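Local coordinates for protein lectin (Trichosanthes anguina, PDB 4HR6) that probably binds carbohydrate as a seed lectin, being a nontoxic three-chain homologue of type II ribosome-inactivating proteins, at residues 173-176 / 177-181. Sequence-based numbering, arbitrary orientation.
Sequences LYNS and NNELI
A type I turn combined with a G1-type beta bulge closes the hairpin between strands 166-174 and 180-185. Leu173 and Ile181 form the last regular hydrogen-bonded antiparallel pair before the turn: Ile181 N reaches Leu173 O at 2.7 Å and nearly straight, while Leu173 N donates to Ile181 O. Past them and the non-hydrogen-bonded pair Tyr174-Leu180, the turn is closed by Asn178 N to Asn175 O at 2.9 Å. The bulge follows because Asn175 N is bonded to Glu179 O (3.1 Å) and not to the carbonyl of Asn178, a residue in the left-handed backbone conformation (phi 60°, psi 27°) usual at this position.

Asn175 reinforces the loop with its side chain. Its CG lies between the backbone N and the carbonyl carbon (chi1 70°), bringing OD1 back over the turn to receive Glu179 N at 2.9 Å, from above the amide plane, and more weakly Asn177 N at 3.0 Å, an Asx turn. Two backbone N-H groups thus converge on one amide oxygen, fixing the flip of the amide. The Glu179 side chain passes across this amide, its carboxylate steeply inclined to it. A water bridges Asn175 O and Asn178 OD1 as donor to both. On the sheet face opposite Leu173 and Ile181, Leu180 CD1 sits over one face of the Tyr174 ring, toward its rim, while Asn178 O lies at the ring edge, 3.7 Å from CD2.

Helix 141-159 flanks the hairpin, Leu173 packing on Ser145 and Leu146, and Tyr174 and Asn178 on Leu141. Another chain meets the loop through backbone bonds from Ser176, its Tyr264 packing on Asn175 and its Tyr134 on Ile181.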
ATOM      1  N   LEU B 173       8.410  -0.955  -8.902  1.00 39.29           N
ATOM      2  CA  LEU B 173       8.863  -1.043  -7.518  1.00 39.17           C
ATOM      3  C   LEU B 173       9.673  -2.306  -7.289  1.00 38.79           C
ATOM      4  O   LEU B 173       9.584  -3.261  -8.054  1.00 40.65           O
ATOM      5  CB  LEU B 173       7.678  -1.014  -6.573  1.00 39.94           C
ATOM      6  CG  LEU B 173       6.827   0.254  -6.566  1.00 41.92           C
ATOM      7  CD1 LEU B 173       5.730   0.100  -5.526  1.00 42.81           C
ATOM      8  CD2 LEU B 173       7.669   1.490  -6.280  1.00 42.62           C
ATOM      9  N   TYR B 174      10.478  -2.287  -6.236  1.00 38.07           N
ATOM     10  CA  TYR B 174      11.273  -3.421  -5.833  1.00 37.33           C
ATOM     11  C   TYR B 174      10.833  -3.933  -4.482  1.00 38.24           C
ATOM     12  O   TYR B 174      10.396  -3.159  -3.647  1.00 35.77           O
ATOM     13  CB  TYR B 174      12.746  -3.033  -5.781  1.00 38.88           C
ATOM     14  CG  TYR B 174      13.311  -2.825  -7.143  1.00 40.26           C
ATOM     15  CD1 TYR B 174      13.267  -1.579  -7.745  1.00 42.18           C
ATOM     16  CD2 TYR B 174      13.857  -3.886  -7.855  1.00 44.00           C
ATOM     17  CE1 TYR B 174      13.779  -1.374  -9.011  1.00 44.33           C
ATOM     18  CE2 TYR B 174      14.370  -3.697  -9.128  1.00 45.83           C
ATOM     19  CZ  TYR B 174      14.327  -2.439  -9.699  1.00 47.42           C
ATOM     20  OH  TYR B 174      14.829  -2.237 -10.963  1.00 49.43           O
ATOM     21  N   ASN B 175      10.950  -5.250  -4.274  1.00 40.07           N
ATOM     22  CA  ASN B 175      10.720  -5.842  -2.956  1.00 37.94           C
ATOM     23  C   ASN B 175      12.035  -5.962  -2.230  1.00 36.18           C
ATOM     24  O   ASN B 175      13.067  -5.576  -2.769  1.00 35.28           O
ATOM     25  CB  ASN B 175       9.929  -7.166  -3.032  1.00 39.56           C
ATOM     26  CG  ASN B 175      10.711  -8.333  -3.636  1.00 40.55           C
ATOM     27  OD1 ASN B 175      11.917  -8.280  -3.886  1.00 41.05           O
ATOM     28  ND2 ASN B 175       9.993  -9.408  -3.879  1.00 44.33           N
ATOM     29  N   SER B 176      11.995  -6.448  -0.995  1.00 37.69           N
ATOM     30  CA  SER B 176      13.207  -6.576  -0.182  1.00 42.29           C
ATOM     31  C   SER B 176      14.235  -7.582  -0.722  1.00 43.78           C
ATOM     32  O   SER B 176      15.386  -7.556  -0.303  1.00 45.97           O
ATOM     33  CB  SER B 176      12.858  -6.932   1.269  1.00 41.98           C
ATOM     34  OG  SER B 176      11.874  -6.063   1.784  1.00 40.80           O
ATOM     35  N   ASN B 177      13.843  -8.449  -1.647  1.00 46.06           N
ATOM     36  CA  ASN B 177      14.810  -9.329  -2.308  1.00 48.95           C
ATOM     37  C   ASN B 177      15.284  -8.760  -3.644  1.00 48.20           C
ATOM     38  O   ASN B 177      15.873  -9.474  -4.458  1.00 49.18           O
ATOM     39  CB  ASN B 177      14.220 -10.733  -2.500  1.00 55.62           C
ATOM     40  CG  ASN B 177      14.049 -11.481  -1.187  1.00 61.22           C
ATOM     41  OD1 ASN B 177      14.913 -11.437  -0.308  1.00 63.27           O
ATOM     42  ND2 ASN B 177      12.926 -12.173  -1.047  1.00 66.13           N
ATOM     43  N   ASN B 178      15.036  -7.475  -3.862  1.00 46.13           N
ATOM     44  CA  ASN B 178      15.409  -6.789  -5.096  1.00 47.57           C
ATOM     45  C   ASN B 178      14.788  -7.362  -6.366  1.00 45.84           C
ATOM     46  O   ASN B 178      15.336  -7.204  -7.447  1.00 49.14           O
ATOM     47  CB  ASN B 178      16.938  -6.689  -5.224  1.00 51.16           C
ATOM     48  CG  ASN B 178      17.539  -5.690  -4.249  1.00 55.03           C
ATOM     49  OD1 ASN B 178      16.891  -4.729  -3.841  1.00 54.93           O
ATOM     50  ND2 ASN B 178      18.791  -5.910  -3.880  1.00 60.21           N
ATOM     51  N   GLU B 179      13.626  -7.990  -6.238  1.00 47.66           N
ATOM     52  CA  GLU B 179      12.873  -8.439  -7.401  1.00 51.55           C
ATOM     53  C   GLU B 179      12.023  -7.271  -7.852  1.00 47.13           C
ATOM     54  O   GLU B 179      11.475  -6.547  -7.023  1.00 44.39           O
ATOM     55  CB  GLU B 179      11.986  -9.645  -7.057  1.00 55.82           C
ATOM     56  CG  GLU B 179      12.773 -10.911  -6.710  1.00 63.90           C
ATOM     57  CD  GLU B 179      11.994 -11.925  -5.871  1.00 67.87           C
ATOM     58  OE1 GLU B 179      10.783 -12.148  -6.119  1.00 67.01           O
ATOM     59  OE2 GLU B 179      12.616 -12.514  -4.959  1.00 72.50           O
ATOM     60  N   LEU B 180      11.929  -7.082  -9.161  1.00 46.50           N
ATOM     61  CA  LEU B 180      11.077  -6.055  -9.744  1.00 45.86           C
ATOM     62  C   LEU B 180       9.607  -6.453  -9.682  1.00 45.91           C
ATOM     63  O   LEU B 180       9.258  -7.588  -9.965  1.00 47.95           O
ATOM     64  CB  LEU B 180      11.466  -5.827 -11.193  1.00 48.64           C
ATOM     65  CG  LEU B 180      10.549  -4.905 -11.992  1.00 51.88           C
ATOM     66  CD1 LEU B 180      10.788  -3.455 -11.618  1.00 51.67           C
ATOM     67  CD2 LEU B 180      10.787  -5.119 -13.475  1.00 54.10           C
ATOM     68  N   ILE B 181       8.752  -5.506  -9.310  1.00 44.62           N
ATOM     69  CA  ILE B 181       7.316  -5.702  -9.323  1.00 44.29           C
ATOM     70  C   ILE B 181       6.698  -4.530 -10.066  1.00 46.26           C
ATOM     71  O   ILE B 181       6.639  -3.422  -9.540  1.00 47.35           O
ATOM     72  CB  ILE B 181       6.727  -5.752  -7.897  1.00 43.11           C
ATOM     73  CG1 ILE B 181       7.404  -6.829  -7.075  1.00 44.09           C
ATOM     74  CG2 ILE B 181       5.227  -6.001  -7.935  1.00 43.39           C
ATOM     75  CD1 ILE B 181       6.768  -7.028  -5.714  1.00 48.28           C
TER
HETATM   76  O   HOH W   1      15.305  -4.012  -2.047  1.00 41.99           O